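Beta-lactamase domain protein (Burkholderia ambifaria, PDB 5I0P) binds two zinc ions in a metallo-beta-lactamase-type site and is probably a metal-dependent hydrolase, its natural substrate not being established. Local coordinates at residues L40-P45 against R79-Q84; G62-T67 against D91-L96; V69-S74 against L96-T101; T101-D106 against L131-F136. All blocks are in the same frame, centred on the assembly; numbering follows the deposited sequence.

Contact 1. Residues L40-P45 against R79-Q84; sequences LRMPLP and RTHWEQ
Met42 and Leu40 reach from the strand of 40-45 to the Trp82 indole of the helix 79-84, and both lie over the same face of it. The methyl contact is a CH-pi interaction: Met42 CE stands 3.6 Å from the centroid of the five-membered ring of Trp82, only 4° off the ring normal. A bend at chi2 (-64°) turns the thioether and its methyl toward the helix, although CB of Met42 does not point that way. Leu40 serves the other end of the indole, where its CD2 branch lies 3.3 Å from Trp82 CH2, over the rim of the six-membered ring.

The sulfur makes a Met-aromatic contact, lying above the five-membered ring at a distance; Met42 SD also packs 3.7 Å from His81 CB and sits at the edge of the imidazole. The same ring meets Pro43 edge-on, with Pro43 CD in the plane and 3.8 Å from His81 CD2. A weak hydrogen bond runs from His81 ND1 to Gln84 OE1, three residues on.

The strand and helix axes are nearly antiparallel, at 155°, and 9.4 Å apart. Helix 76-88 packs on the part of the mixed sheet that holds strands 37-43 and 50-60; Trp82 also touches Leu53 of strand 50-60 and Leu114 of helix 111-115, and its NE1 donates to Cys71 O.

Contact 2. Residues G62-T67 against D91-L96; sequences GQAGWT and DGLPVL
Trp66 and Val95 form a parallel beta bridge that joins strands 63-69 and 95-99, the two strands of a beta-alpha-beta unit whose helix is 76-88. Here the packing is tight. Trp66 N donates to Pro94 O at 3.0 Å, and Trp66 O accepts from Leu96 N at 2.8 Å with a nearly straight N-H...O angle of 173°. Val95 CA adds a CA-H...O contact to the same Trp66 oxygen. Gly65 allows this closeness: its CA comes to 3.1 Å from Pro94 O, and the direction a side chain would take there is filled by Pro94 O and by the Leu96 side chain. Leu96 lies along the backbone of 63-65, its CD1 branch reaching both Gln63 O and Gly65 N.

Toward the starts of the two segments the contact becomes looser as 91-94 swings across strand 63-69 instead of running beside it. Leu93 CD1 meets Ala64 CB at 4.0 Å, and the extended Gln63 side chain, with CG anti to the backbone N (chi1 179°), carries its amide out to the Pro94 ring at the solvent-facing rim.

The Trp66 indole lies on the Leu93 side, with NE1 close to Leu93 CB and the two side chains at about a right angle; NE1 donates to Leu90 O, just before the segment. At the far end of the indole, OD2 of the exposed Asp91 approaches the ring edge in plane, 3.6 Å from Trp66 CZ2, with the carboxylate turned 71° from the ring.

Contact 3. Residues V69-S74 against L96-T101; sequences VDCGIS and LRVLVT
Asp70 grips Thr101 with both carboxylate oxygens. Thr101 N donates to Asp70 OD1 at 2.8 Å with an N-H...O angle of 167°, and Thr101 OG1 donates to Asp70 OD2, also at 2.8 Å. Each oxygen uses its syn lone pair, the two bonds together fixing the rotation of the carboxylate. The hydroxyl can take part because OG1 lies between the backbone N and the carbonyl carbon of Thr101 (chi1 57°), facing the aspartate. Asp70 OD2 has a second partner in His107 ND1; the carboxylate is therefore second shell to the zinc centre and probably helps to orient His107, a ligand of one zinc ion.

One backbone bond continues the link, from Asp70 N to Leu99 O at 2.8 Å. This bond belongs to the pairing of strands 63-69 and 95-99 in the metallo-beta-lactamase fold, with Val69 and Leu99 in a parallel bridge and the loop to helix 76-88 beginning at Asp70.

Packing surrounds the polar centre. On the side of the sheet carrying Val69 and Leu99, Val69 CG2 meets Leu99 CB, while Val69 CG1 lies 4.0 Å from Thr101 CG2. Cys71 SG fits against two valines, 3.8 Å from Val98 CG1 and 3.7 Å from Val100 CG2, with Leu114 of helix 111-115 nearby.

Contact 4. Residues T101-D106 against L131-F136; sequences THCHPD and LGEYMF. With ZN (zinc ion), chain E.
Glu133 reaches from the helix 131-136 to the backbone between His102 and Cys103. Its side chain is bent at chi2 (-71°), which folds the carboxylate back over His102 CA and CB. Cys103 N donates to Glu133 OE1 at 2.7 Å, coming from above the carboxylate plane, about 40° out of it. The other oxygen, Glu133 OE2, accepts from Ser214 OG and Glu216 N, so both ends of this buried group are held.

Residues 102-107 form the HxHxDH zinc-binding motif of the metallo-beta-lactamase superfamily, held by Glu133 on the Cys103 N side. His102 directs its ring away from the helix to the metal: NE2 binds zinc at 2.4 Å, and its other ring nitrogen, ND1, donates to Thr101 OG1 at 2.9 Å, which sets the ring's rotation. His104 binds the same ion through ND1 at 2.1 Å; His213 and Asp232 complete that site, whereas Asp106 serves the second zinc.

Cys103 points the other way, toward the helix. Its SG stands 3.5 Å from Phe136 CD2 in an oblique sulfur-aromatic contact, and Cys103 CB rests 3.3 Å from Glu133 O.

The first three contacts cross along the chain, whereas contact 4 opens after contacts 1 and 2 have closed and follows contact 3 in series. Contacts 1, 2 and 3 all reach the seven-stranded mixed sheet. Contacts 2 and 3, with centres about 15 Å apart, both use strand 95-99; contact 3 continues from strand 63-69 into the loop that follows, and Leu96, in both, touches only in contact 2. Helix 76-88 connects those strands and carries one side of contact 1, whose centre is about 12 Å from that of contact 3. Thr101 joins contact 3 to contact 4, their centres about 11 Å apart. The strand pair thus leads from remote contact 2 to the dizinc site.

Contact 1. Residues L40-P45 against R79-Q84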
loop_
_atom_site.group_PDB
_atom_site.type_symbol
_atom_site.label_atom_id
_atom_site.label_comp_id
_atom_site.label_asym_id
_atom_site.label_seq_id
_atom_site.Cartn_x
_atom_site.Cartn_y
_atom_site.Cartn_z
ATOM N N LEU A 40 11.708 -10.702 -2.462
ATOM C CA LEU A 40 12.277 -10.119 -3.663
ATOM C C LEU A 40 12.225 -8.609 -3.524
ATOM O O LEU A 40 11.309 -8.059 -2.887
ATOM C CB LEU A 40 11.499 -10.469 -4.918
ATOM C CG LEU A 40 10.750 -11.707 -5.386
ATOM C CD1 LEU A 40 9.827 -12.385 -4.372
ATOM C CD2 LEU A 40 9.933 -11.144 -6.519
ATOM N N ARG A 41 13.164 -7.919 -4.166
ATOM C CA ARG A 41 13.124 -6.459 -4.167
ATOM C C ARG A 41 13.246 -5.948 -5.589
ATOM O O ARG A 41 14.174 -6.320 -6.306
ATOM C CB ARG A 41 14.221 -5.844 -3.286
ATOM C CG ARG A 41 14.295 -4.333 -3.415
ATOM C CD ARG A 41 15.370 -3.720 -2.498
ATOM N NE ARG A 41 14.771 -3.659 -1.190
ATOM C CZ ARG A 41 14.672 -2.593 -0.416
ATOM N NH1 ARG A 41 15.178 -1.420 -0.764
ATOM N NH2 ARG A 41 14.048 -2.735 0.737
ATOM N N MET A 42 12.298 -5.120 -6.003
ATOM C CA MET A 42 12.285 -4.607 -7.359
ATOM C C MET A 42 12.609 -3.107 -7.398
ATOM O O MET A 42 12.171 -2.343 -6.529
ATOM C CB MET A 42 10.921 -4.846 -8.014
ATOM C CG MET A 42 10.615 -6.357 -8.312
ATOM S SD MET A 42 11.781 -7.052 -9.547
ATOM C CE MET A 42 10.833 -8.576 -9.849
ATOM N N PRO A 43 13.380 -2.660 -8.381
ATOM C CA PRO A 43 13.635 -1.220 -8.516
ATOM C C PRO A 43 12.406 -0.480 -9.012
ATOM O O PRO A 43 11.633 -0.995 -9.821
ATOM C CB PRO A 43 14.746 -1.160 -9.561
ATOM C CG PRO A 43 14.462 -2.373 -10.430
ATOM C CD PRO A 43 14.035 -3.441 -9.445
ATOM N N LEU A 44 12.224 0.735 -8.510
ATOM C CA LEU A 44 11.213 1.632 -9.038
ATOM C C LEU A 44 11.907 2.920 -9.457
ATOM O O LEU A 44 12.919 3.279 -8.862
ATOM C CB LEU A 44 10.111 1.914 -8.008
ATOM C CG LEU A 44 9.233 0.692 -7.703
ATOM C CD1 LEU A 44 8.316 0.971 -6.577
ATOM C CD2 LEU A 44 8.424 0.196 -8.932
ATOM N N PRO A 45 11.433 3.596 -10.527
ATOM C CA PRO A 45 12.105 4.812 -11.013
ATOM C C PRO A 45 11.541 6.114 -10.461
ATOM O O PRO A 45 11.462 7.105 -11.195
ATOM C CB PRO A 45 11.876 4.731 -12.523
ATOM C CG PRO A 45 10.463 4.107 -12.589
ATOM C CD PRO A 45 10.360 3.158 -11.435
ATOM N N ARG A 79 10.312 -6.564 -15.320
ATOM C CA ARG A 79 9.950 -7.730 -16.122
ATOM C C ARG A 79 11.153 -8.658 -16.284
ATOM O O ARG A 79 11.052 -9.882 -16.108
ATOM C CB ARG A 79 9.439 -7.242 -17.479
ATOM C CG ARG A 79 8.087 -7.730 -17.902
ATOM C CD ARG A 79 7.238 -6.652 -18.588
ATOM N NE ARG A 79 7.904 -5.902 -19.658
ATOM C CZ ARG A 79 7.713 -4.596 -19.867
ATOM N NH1 ARG A 79 6.910 -3.893 -19.050
ATOM N NH2 ARG A 79 8.332 -3.976 -20.870
ATOM N N THR A 80 12.315 -8.062 -16.600
ATOM C CA THR A 80 13.551 -8.804 -16.777
ATOM C C THR A 80 13.917 -9.550 -15.501
ATOM O O THR A 80 14.370 -10.704 -15.557
ATOM C CB THR A 80 14.689 -7.843 -17.169
ATOM O OG1 THR A 80 14.385 -7.176 -18.403
ATOM C CG2 THR A 80 16.027 -8.616 -17.349
ATOM N N HIS A 81 13.744 -8.897 -14.337
ATOM C CA HIS A 81 14.078 -9.542 -13.071
ATOM C C HIS A 81 13.095 -10.670 -12.734
ATOM O O HIS A 81 13.494 -11.713 -12.195
ATOM C CB HIS A 81 14.133 -8.501 -11.952
ATOM C CG HIS A 81 15.242 -7.497 -12.097
ATOM N ND1 HIS A 81 16.417 -7.769 -12.769
ATOM C CD2 HIS A 81 15.360 -6.225 -11.640
ATOM C CE1 HIS A 81 17.204 -6.707 -12.725
ATOM N NE2 HIS A 81 16.593 -5.760 -12.040
ATOM N N TRP A 82 11.813 -10.498 -13.055
ATOM C CA TRP A 82 10.869 -11.598 -12.877
ATOM C C TRP A 82 11.273 -12.794 -13.730
ATOM O O TRP A 82 11.288 -13.939 -13.249
ATOM C CB TRP A 82 9.453 -11.155 -13.242
ATOM C CG TRP A 82 8.614 -10.675 -12.111
ATOM C CD1 TRP A 82 7.954 -9.483 -12.040
ATOM C CD2 TRP A 82 8.321 -11.374 -10.891
ATOM N NE1 TRP A 82 7.269 -9.394 -10.851
ATOM C CE2 TRP A 82 7.481 -10.534 -10.122
ATOM C CE3 TRP A 82 8.703 -12.619 -10.363
ATOM C CZ2 TRP A 82 6.978 -10.914 -8.867
ATOM C CZ3 TRP A 82 8.217 -12.992 -9.109
ATOM C CH2 TRP A 82 7.364 -12.135 -8.375
ATOM N N GLU A 83 11.619 -12.544 -15.003
ATOM C CA GLU A 83 12.046 -13.645 -15.868
ATOM C C GLU A 83 13.249 -14.365 -15.297
ATOM O O GLU A 83 13.332 -15.593 -15.386
ATOM C CB GLU A 83 12.346 -13.155 -17.281
ATOM C CG GLU A 83 11.077 -12.945 -18.109
ATOM C CD GLU A 83 10.295 -14.234 -18.308
ATOM O OE1 GLU A 83 9.067 -14.182 -18.266
ATOM O OE2 GLU A 83 10.910 -15.306 -18.480
ATOM N N GLN A 84 14.168 -13.627 -14.674
ATOM C CA GLN A 84 15.311 -14.250 -14.026
ATOM C C GLN A 84 14.887 -15.063 -12.809
ATOM O O GLN A 84 15.434 -16.145 -12.556
ATOM C CB GLN A 84 16.332 -13.190 -13.626
ATOM C CG GLN A 84 17.199 -12.697 -14.771
ATOM C CD GLN A 84 17.950 -11.410 -14.439
ATOM O OE1 GLN A 84 17.819 -10.841 -13.340
ATOM N NE2 GLN A 84 18.734 -10.934 -15.406
#

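Contact 2. Residues G62-T67 against D91-L96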
loop_
_atom_site.group_PDB
_atom_site.type_symbol
_atom_site.label_atom_id
_atom_site.label_comp_id
_atom_site.label_asym_id
_atom_site.label_seq_id
_atom_site.Cartn_x
_atom_site.Cartn_y
_atom_site.Cartn_z
ATOM N N GLY A 62 -2.880 -30.414 -4.759
ATOM C CA GLY A 62 -1.810 -31.383 -4.863
ATOM C C GLY A 62 -0.623 -30.948 -5.685
ATOM O O GLY A 62 0.340 -31.708 -5.793
ATOM N N GLN A 63 -0.677 -29.779 -6.301
ATOM C CA GLN A 63 0.430 -29.273 -7.089
ATOM C C GLN A 63 1.238 -28.253 -6.292
ATOM O O GLN A 63 0.693 -27.235 -5.844
ATOM C CB GLN A 63 -0.064 -28.653 -8.382
ATOM C CG GLN A 63 1.092 -28.127 -9.143
ATOM C CD GLN A 63 0.689 -27.637 -10.483
ATOM O OE1 GLN A 63 -0.408 -27.096 -10.668
ATOM N NE2 GLN A 63 1.563 -27.849 -11.458
ATOM N N ALA A 64 2.531 -28.527 -6.127
ATOM C CA ALA A 64 3.435 -27.611 -5.461
ATOM C C ALA A 64 3.778 -26.426 -6.368
ATOM O O ALA A 64 3.921 -26.574 -7.590
ATOM C CB ALA A 64 4.715 -28.333 -5.033
ATOM N N GLY A 65 3.904 -25.241 -5.751
ATOM C CA GLY A 65 4.315 -24.039 -6.438
ATOM C C GLY A 65 4.450 -22.816 -5.545
ATOM O O GLY A 65 4.770 -22.913 -4.354
ATOM N N TRP A 66 4.185 -21.647 -6.116
ATOM C CA TRP A 66 4.405 -20.381 -5.450
ATOM C C TRP A 66 3.173 -19.503 -5.583
ATOM O O TRP A 66 2.575 -19.397 -6.660
ATOM C CB TRP A 66 5.624 -19.679 -6.066
ATOM C CG TRP A 66 6.854 -20.568 -5.992
ATOM C CD1 TRP A 66 7.278 -21.495 -6.932
ATOM C CD2 TRP A 66 7.796 -20.629 -4.927
ATOM N NE1 TRP A 66 8.413 -22.125 -6.496
ATOM C CE2 TRP A 66 8.762 -21.606 -5.274
ATOM C CE3 TRP A 66 7.920 -19.957 -3.705
ATOM C CZ2 TRP A 66 9.828 -21.924 -4.443
ATOM C CZ3 TRP A 66 8.989 -20.262 -2.889
ATOM C CH2 TRP A 66 9.929 -21.253 -3.258
ATOM N N THR A 67 2.804 -18.857 -4.487
ATOM C CA THR A 67 1.850 -17.766 -4.542
ATOM C C THR A 67 2.649 -16.478 -4.530
ATOM O O THR A 67 3.538 -16.305 -3.688
ATOM C CB THR A 67 0.877 -17.795 -3.377
ATOM O OG1 THR A 67 -0.032 -18.877 -3.578
ATOM C CG2 THR A 67 0.078 -16.475 -3.354
ATOM N N ASP A 91 12.659 -23.186 -8.158
ATOM C CA ASP A 91 12.914 -24.624 -8.034
ATOM C C ASP A 91 12.239 -25.397 -9.157
ATOM O O ASP A 91 11.888 -26.571 -8.997
ATOM C CB ASP A 91 12.473 -25.169 -6.666
ATOM C CG ASP A 91 13.020 -24.350 -5.487
ATOM O OD1 ASP A 91 14.028 -23.630 -5.673
ATOM O OD2 ASP A 91 12.449 -24.431 -4.372
ATOM N N GLY A 92 12.039 -24.741 -10.301
ATOM C CA GLY A 92 11.300 -25.376 -11.370
ATOM C C GLY A 92 9.812 -25.573 -11.131
ATOM O O GLY A 92 9.180 -26.322 -11.878
ATOM N N LEU A 93 9.234 -24.966 -10.099
ATOM C CA LEU A 93 7.805 -25.082 -9.843
ATOM C C LEU A 93 7.051 -23.920 -10.473
ATOM O O LEU A 93 7.606 -22.840 -10.685
ATOM C CB LEU A 93 7.536 -25.103 -8.337
ATOM C CG LEU A 93 8.341 -26.080 -7.495
ATOM C CD1 LEU A 93 7.811 -26.091 -6.062
ATOM C CD2 LEU A 93 8.255 -27.445 -8.134
ATOM N N PRO A 94 5.773 -24.099 -10.778
ATOM C CA PRO A 94 4.992 -22.985 -11.322
ATOM C C PRO A 94 4.501 -22.047 -10.233
ATOM O O PRO A 94 4.445 -22.379 -9.049
ATOM C CB PRO A 94 3.818 -23.685 -12.013
ATOM C CG PRO A 94 3.604 -24.901 -11.163
ATOM C CD PRO A 94 4.987 -25.354 -10.731
ATOM N N VAL A 95 4.164 -20.835 -10.670
ATOM C CA VAL A 95 3.318 -19.955 -9.883
ATOM C C VAL A 95 1.880 -20.467 -9.945
ATOM O O VAL A 95 1.385 -20.854 -11.012
ATOM C CB VAL A 95 3.444 -18.516 -10.400
ATOM C CG1 VAL A 95 2.317 -17.673 -9.887
ATOM C CG2 VAL A 95 4.780 -17.938 -9.989
ATOM N N LEU A 96 1.220 -20.519 -8.783
ATOM C CA LEU A 96 -0.128 -21.070 -8.651
ATOM C C LEU A 96 -1.219 -20.003 -8.664
ATOM O O LEU A 96 -2.362 -20.306 -9.020
ATOM C CB LEU A 96 -0.241 -21.908 -7.364
ATOM C CG LEU A 96 0.786 -23.042 -7.239
ATOM C CD1 LEU A 96 0.724 -23.783 -5.891
ATOM C CD2 LEU A 96 0.588 -24.007 -8.393
#

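Contact 3. Residues V69-S74 against L96-T101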
loop_
_atom_site.group_PDB
_atom_site.type_symbol
_atom_site.label_atom_id
_atom_site.label_comp_id
_atom_site.label_asym_id
_atom_site.label_seq_id
_atom_site.Cartn_x
_atom_site.Cartn_y
_atom_site.Cartn_z
ATOM N N VAL A 69 2.869 -12.505 -4.012
ATOM C CA VAL A 69 2.199 -11.351 -3.423
ATOM C C VAL A 69 2.815 -10.085 -3.994
ATOM O O VAL A 69 3.937 -9.704 -3.626
ATOM C CB VAL A 69 2.265 -11.367 -1.893
ATOM C CG1 VAL A 69 1.546 -10.123 -1.305
ATOM C CG2 VAL A 69 1.663 -12.688 -1.365
ATOM N N ASP A 70 2.042 -9.409 -4.855
ATOM C CA ASP A 70 2.370 -8.121 -5.475
ATOM C C ASP A 70 3.374 -8.278 -6.615
ATOM O O ASP A 70 4.150 -9.229 -6.651
ATOM C CB ASP A 70 2.847 -7.117 -4.405
ATOM C CG ASP A 70 1.698 -6.620 -3.510
ATOM O OD1 ASP A 70 0.535 -6.891 -3.847
ATOM O OD2 ASP A 70 1.948 -5.942 -2.483
ATOM N N CYS A 71 3.384 -7.321 -7.535
ATOM C CA CYS A 71 3.788 -7.576 -8.909
ATOM C C CYS A 71 4.898 -6.692 -9.462
ATOM O O CYS A 71 5.596 -7.112 -10.393
ATOM C CB CYS A 71 2.547 -7.423 -9.812
ATOM S SG CYS A 71 1.147 -8.368 -9.239
ATOM N N GLY A 72 5.048 -5.470 -8.935
ATOM C CA GLY A 72 5.862 -4.461 -9.568
ATOM C C GLY A 72 5.039 -3.672 -10.569
ATOM O O GLY A 72 3.922 -4.044 -10.929
ATOM N N ILE A 73 5.600 -2.527 -11.006
ATOM C CA ILE A 73 5.054 -1.809 -12.155
ATOM C C ILE A 73 5.414 -2.574 -13.413
ATOM O O ILE A 73 6.324 -3.377 -13.412
ATOM C CB ILE A 73 5.594 -0.371 -12.250
ATOM C CG1 ILE A 73 7.128 -0.449 -12.386
ATOM C CG2 ILE A 73 5.099 0.530 -11.095
ATOM C CD1 ILE A 73 7.757 0.843 -12.880
ATOM N N SER A 74 4.747 -2.243 -14.514
ATOM C CA SER A 74 5.152 -2.770 -15.812
ATOM C C SER A 74 6.344 -1.952 -16.311
ATOM O O SER A 74 6.185 -0.825 -16.778
ATOM C CB SER A 74 3.988 -2.736 -16.789
ATOM O OG SER A 74 4.360 -3.185 -18.063
ATOM N N LEU A 96 1.220 -20.519 -8.783
ATOM C CA LEU A 96 -0.128 -21.070 -8.651
ATOM C C LEU A 96 -1.219 -20.003 -8.664
ATOM O O LEU A 96 -2.362 -20.306 -9.020
ATOM C CB LEU A 96 -0.241 -21.908 -7.364
ATOM C CG LEU A 96 0.786 -23.042 -7.239
ATOM C CD1 LEU A 96 0.724 -23.783 -5.891
ATOM C CD2 LEU A 96 0.588 -24.007 -8.393
ATOM N N ARG A 97 -0.896 -18.773 -8.293
ATOM C CA ARG A 97 -1.860 -17.686 -8.233
ATOM C C ARG A 97 -1.080 -16.413 -7.921
ATOM O O ARG A 97 0.051 -16.457 -7.428
ATOM C CB ARG A 97 -2.958 -17.940 -7.180
ATOM C CG ARG A 97 -2.454 -18.091 -5.760
ATOM C CD ARG A 97 -3.544 -18.284 -4.748
ATOM N NE ARG A 97 -2.984 -18.949 -3.582
ATOM C CZ ARG A 97 -3.694 -19.479 -2.593
ATOM N NH1 ARG A 97 -5.022 -19.411 -2.631
ATOM N NH2 ARG A 97 -3.083 -20.112 -1.590
ATOM N N VAL A 98 -1.682 -15.281 -8.246
ATOM C CA VAL A 98 -1.100 -13.990 -7.935
ATOM C C VAL A 98 -2.043 -13.266 -6.975
ATOM O O VAL A 98 -3.230 -13.055 -7.284
ATOM C CB VAL A 98 -0.841 -13.165 -9.199
ATOM C CG1 VAL A 98 -0.275 -11.831 -8.819
ATOM C CG2 VAL A 98 0.102 -13.925 -10.130
ATOM N N LEU A 99 -1.517 -12.897 -5.813
ATOM C CA LEU A 99 -2.256 -12.168 -4.806
ATOM C C LEU A 99 -1.745 -10.734 -4.759
ATOM O O LEU A 99 -0.540 -10.505 -4.838
ATOM C CB LEU A 99 -2.091 -12.866 -3.470
ATOM C CG LEU A 99 -3.086 -12.557 -2.385
ATOM C CD1 LEU A 99 -3.207 -13.729 -1.449
ATOM C CD2 LEU A 99 -2.602 -11.293 -1.633
ATOM N N VAL A 100 -2.655 -9.765 -4.652
ATOM C CA VAL A 100 -2.298 -8.347 -4.691
ATOM C C VAL A 100 -2.878 -7.606 -3.482
ATOM O O VAL A 100 -4.081 -7.691 -3.208
ATOM C CB VAL A 100 -2.753 -7.693 -6.007
ATOM C CG1 VAL A 100 -2.609 -6.166 -5.923
ATOM C CG2 VAL A 100 -1.933 -8.271 -7.150
ATOM N N THR A 101 -2.027 -6.855 -2.778
ATOM C CA THR A 101 -2.476 -6.179 -1.567
ATOM C C THR A 101 -3.451 -5.035 -1.864
ATOM O O THR A 101 -4.399 -4.798 -1.101
ATOM C CB THR A 101 -1.259 -5.663 -0.774
ATOM O OG1 THR A 101 -0.452 -4.797 -1.585
ATOM C CG2 THR A 101 -0.415 -6.790 -0.261
#

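Contact 4. Residues T101-D106 against L131-F136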
loop_
_atom_site.group_PDB
_atom_site.type_symbol
_atom_site.label_atom_id
_atom_site.label_comp_id
_atom_site.label_asym_id
_atom_site.label_seq_id
_atom_site.Cartn_x
_atom_site.Cartn_y
_atom_site.Cartn_z
ATOM N N THR A 101 -2.027 -6.855 -2.778
ATOM C CA THR A 101 -2.476 -6.179 -1.567
ATOM C C THR A 101 -3.451 -5.035 -1.864
ATOM O O THR A 101 -4.399 -4.798 -1.101
ATOM C CB THR A 101 -1.259 -5.663 -0.774
ATOM O OG1 THR A 101 -0.452 -4.797 -1.585
ATOM C CG2 THR A 101 -0.415 -6.790 -0.261
ATOM N N HIS A 102 -3.212 -4.292 -2.935
ATOM C CA HIS A 102 -4.012 -3.121 -3.219
ATOM C C HIS A 102 -3.599 -2.625 -4.599
ATOM O O HIS A 102 -2.621 -3.111 -5.174
ATOM C CB HIS A 102 -3.873 -2.045 -2.129
ATOM C CG HIS A 102 -2.527 -1.375 -2.040
ATOM N ND1 HIS A 102 -1.378 -2.024 -1.632
ATOM C CD2 HIS A 102 -2.166 -0.088 -2.264
ATOM C CE1 HIS A 102 -0.371 -1.173 -1.612
ATOM N NE2 HIS A 102 -0.826 0.007 -1.995
ATOM N N CYS A 103 -4.366 -1.667 -5.139
ATOM C CA CYS A 103 -4.325 -1.410 -6.576
ATOM C C CYS A 103 -3.278 -0.388 -7.006
ATOM O O CYS A 103 -3.227 -0.048 -8.200
ATOM C CB CYS A 103 -5.703 -0.950 -7.079
ATOM S SG CYS A 103 -6.194 0.698 -6.497
ATOM N N HIS A 104 -2.458 0.128 -6.090
ATOM C CA HIS A 104 -1.444 1.091 -6.522
ATOM C C HIS A 104 -0.487 0.434 -7.515
ATOM O O HIS A 104 -0.184 -0.772 -7.421
ATOM C CB HIS A 104 -0.690 1.684 -5.334
ATOM C CG HIS A 104 -1.544 2.605 -4.517
ATOM N ND1 HIS A 104 -1.300 2.887 -3.193
ATOM C CD2 HIS A 104 -2.683 3.260 -4.832
ATOM C CE1 HIS A 104 -2.241 3.689 -2.732
ATOM N NE2 HIS A 104 -3.092 3.933 -3.706
ATOM N N PRO A 105 -0.014 1.212 -8.490
ATOM C CA PRO A 105 0.647 0.623 -9.670
ATOM C C PRO A 105 1.877 -0.234 -9.343
ATOM O O PRO A 105 2.152 -1.216 -10.057
ATOM C CB PRO A 105 1.039 1.857 -10.490
ATOM C CG PRO A 105 0.228 2.935 -9.957
ATOM C CD PRO A 105 -0.026 2.676 -8.531
ATOM N N ASP A 106 2.646 0.128 -8.308
ATOM C CA ASP A 106 3.820 -0.662 -7.988
ATOM C C ASP A 106 3.440 -2.039 -7.431
ATOM O O ASP A 106 4.257 -2.967 -7.513
ATOM C CB ASP A 106 4.779 0.119 -7.049
ATOM C CG ASP A 106 4.072 0.810 -5.859
ATOM O OD1 ASP A 106 4.648 0.790 -4.735
ATOM O OD2 ASP A 106 2.965 1.370 -6.025
ATOM N N LEU A 131 -12.292 -6.725 -3.498
ATOM C CA LEU A 131 -13.223 -6.132 -4.452
ATOM C C LEU A 131 -12.964 -4.637 -4.642
ATOM O O LEU A 131 -13.011 -4.135 -5.771
ATOM C CB LEU A 131 -14.656 -6.368 -3.990
ATOM C CG LEU A 131 -15.761 -5.901 -4.950
ATOM C CD1 LEU A 131 -16.978 -6.841 -4.873
ATOM C CD2 LEU A 131 -16.214 -4.444 -4.710
ATOM N N GLY A 132 -12.776 -3.889 -3.542
ATOM C CA GLY A 132 -12.567 -2.458 -3.688
ATOM C C GLY A 132 -11.317 -2.144 -4.494
ATOM O O GLY A 132 -11.342 -1.314 -5.400
ATOM N N GLU A 133 -10.228 -2.854 -4.220
ATOM C CA GLU A 133 -8.989 -2.585 -4.938
ATOM C C GLU A 133 -9.096 -2.998 -6.393
ATOM O O GLU A 133 -8.730 -2.232 -7.289
ATOM C CB GLU A 133 -7.815 -3.310 -4.261
ATOM C CG GLU A 133 -7.621 -2.912 -2.805
ATOM C CD GLU A 133 -7.068 -1.496 -2.662
ATOM O OE1 GLU A 133 -6.515 -0.973 -3.662
ATOM O OE2 GLU A 133 -7.166 -0.914 -1.551
ATOM N N TYR A 134 -9.643 -4.190 -6.652
ATOM C CA TYR A 134 -9.751 -4.650 -8.026
ATOM C C TYR A 134 -10.634 -3.718 -8.841
ATOM O O TYR A 134 -10.233 -3.246 -9.907
ATOM C CB TYR A 134 -10.291 -6.077 -8.057
ATOM C CG TYR A 134 -10.488 -6.580 -9.471
ATOM C CD1 TYR A 134 -9.420 -6.957 -10.255
ATOM C CD2 TYR A 134 -11.737 -6.625 -10.028
ATOM C CE1 TYR A 134 -9.619 -7.400 -11.569
ATOM C CE2 TYR A 134 -11.946 -7.037 -11.324
ATOM C CZ TYR A 134 -10.893 -7.435 -12.098
ATOM O OH TYR A 134 -11.129 -7.871 -13.404
ATOM N N MET A 135 -11.822 -3.405 -8.326
ATOM C CA MET A 135 -12.751 -2.499 -9.002
ATOM C C MET A 135 -12.116 -1.126 -9.242
ATOM O O MET A 135 -12.111 -0.618 -10.369
ATOM C CB MET A 135 -13.998 -2.352 -8.133
ATOM C CG MET A 135 -15.302 -2.664 -8.800
ATOM S SD MET A 135 -15.370 -4.336 -9.364
ATOM C CE MET A 135 -16.732 -4.931 -8.359
ATOM N N PHE A 136 -11.536 -0.523 -8.196
ATOM C CA PHE A 136 -10.869 0.764 -8.366
ATOM C C PHE A 136 -9.732 0.671 -9.374
ATOM O O PHE A 136 -9.566 1.565 -10.218
ATOM C CB PHE A 136 -10.322 1.285 -7.037
ATOM C CG PHE A 136 -9.944 2.721 -7.091
ATOM C CD1 PHE A 136 -10.765 3.628 -7.711
ATOM C CD2 PHE A 136 -8.742 3.164 -6.565
ATOM C CE1 PHE A 136 -10.409 4.966 -7.788
ATOM C CE2 PHE A 136 -8.372 4.504 -6.636
ATOM C CZ PHE A 136 -9.206 5.407 -7.252
HETATM ZN ZN ZN E . 0.289 2.150 -2.077
#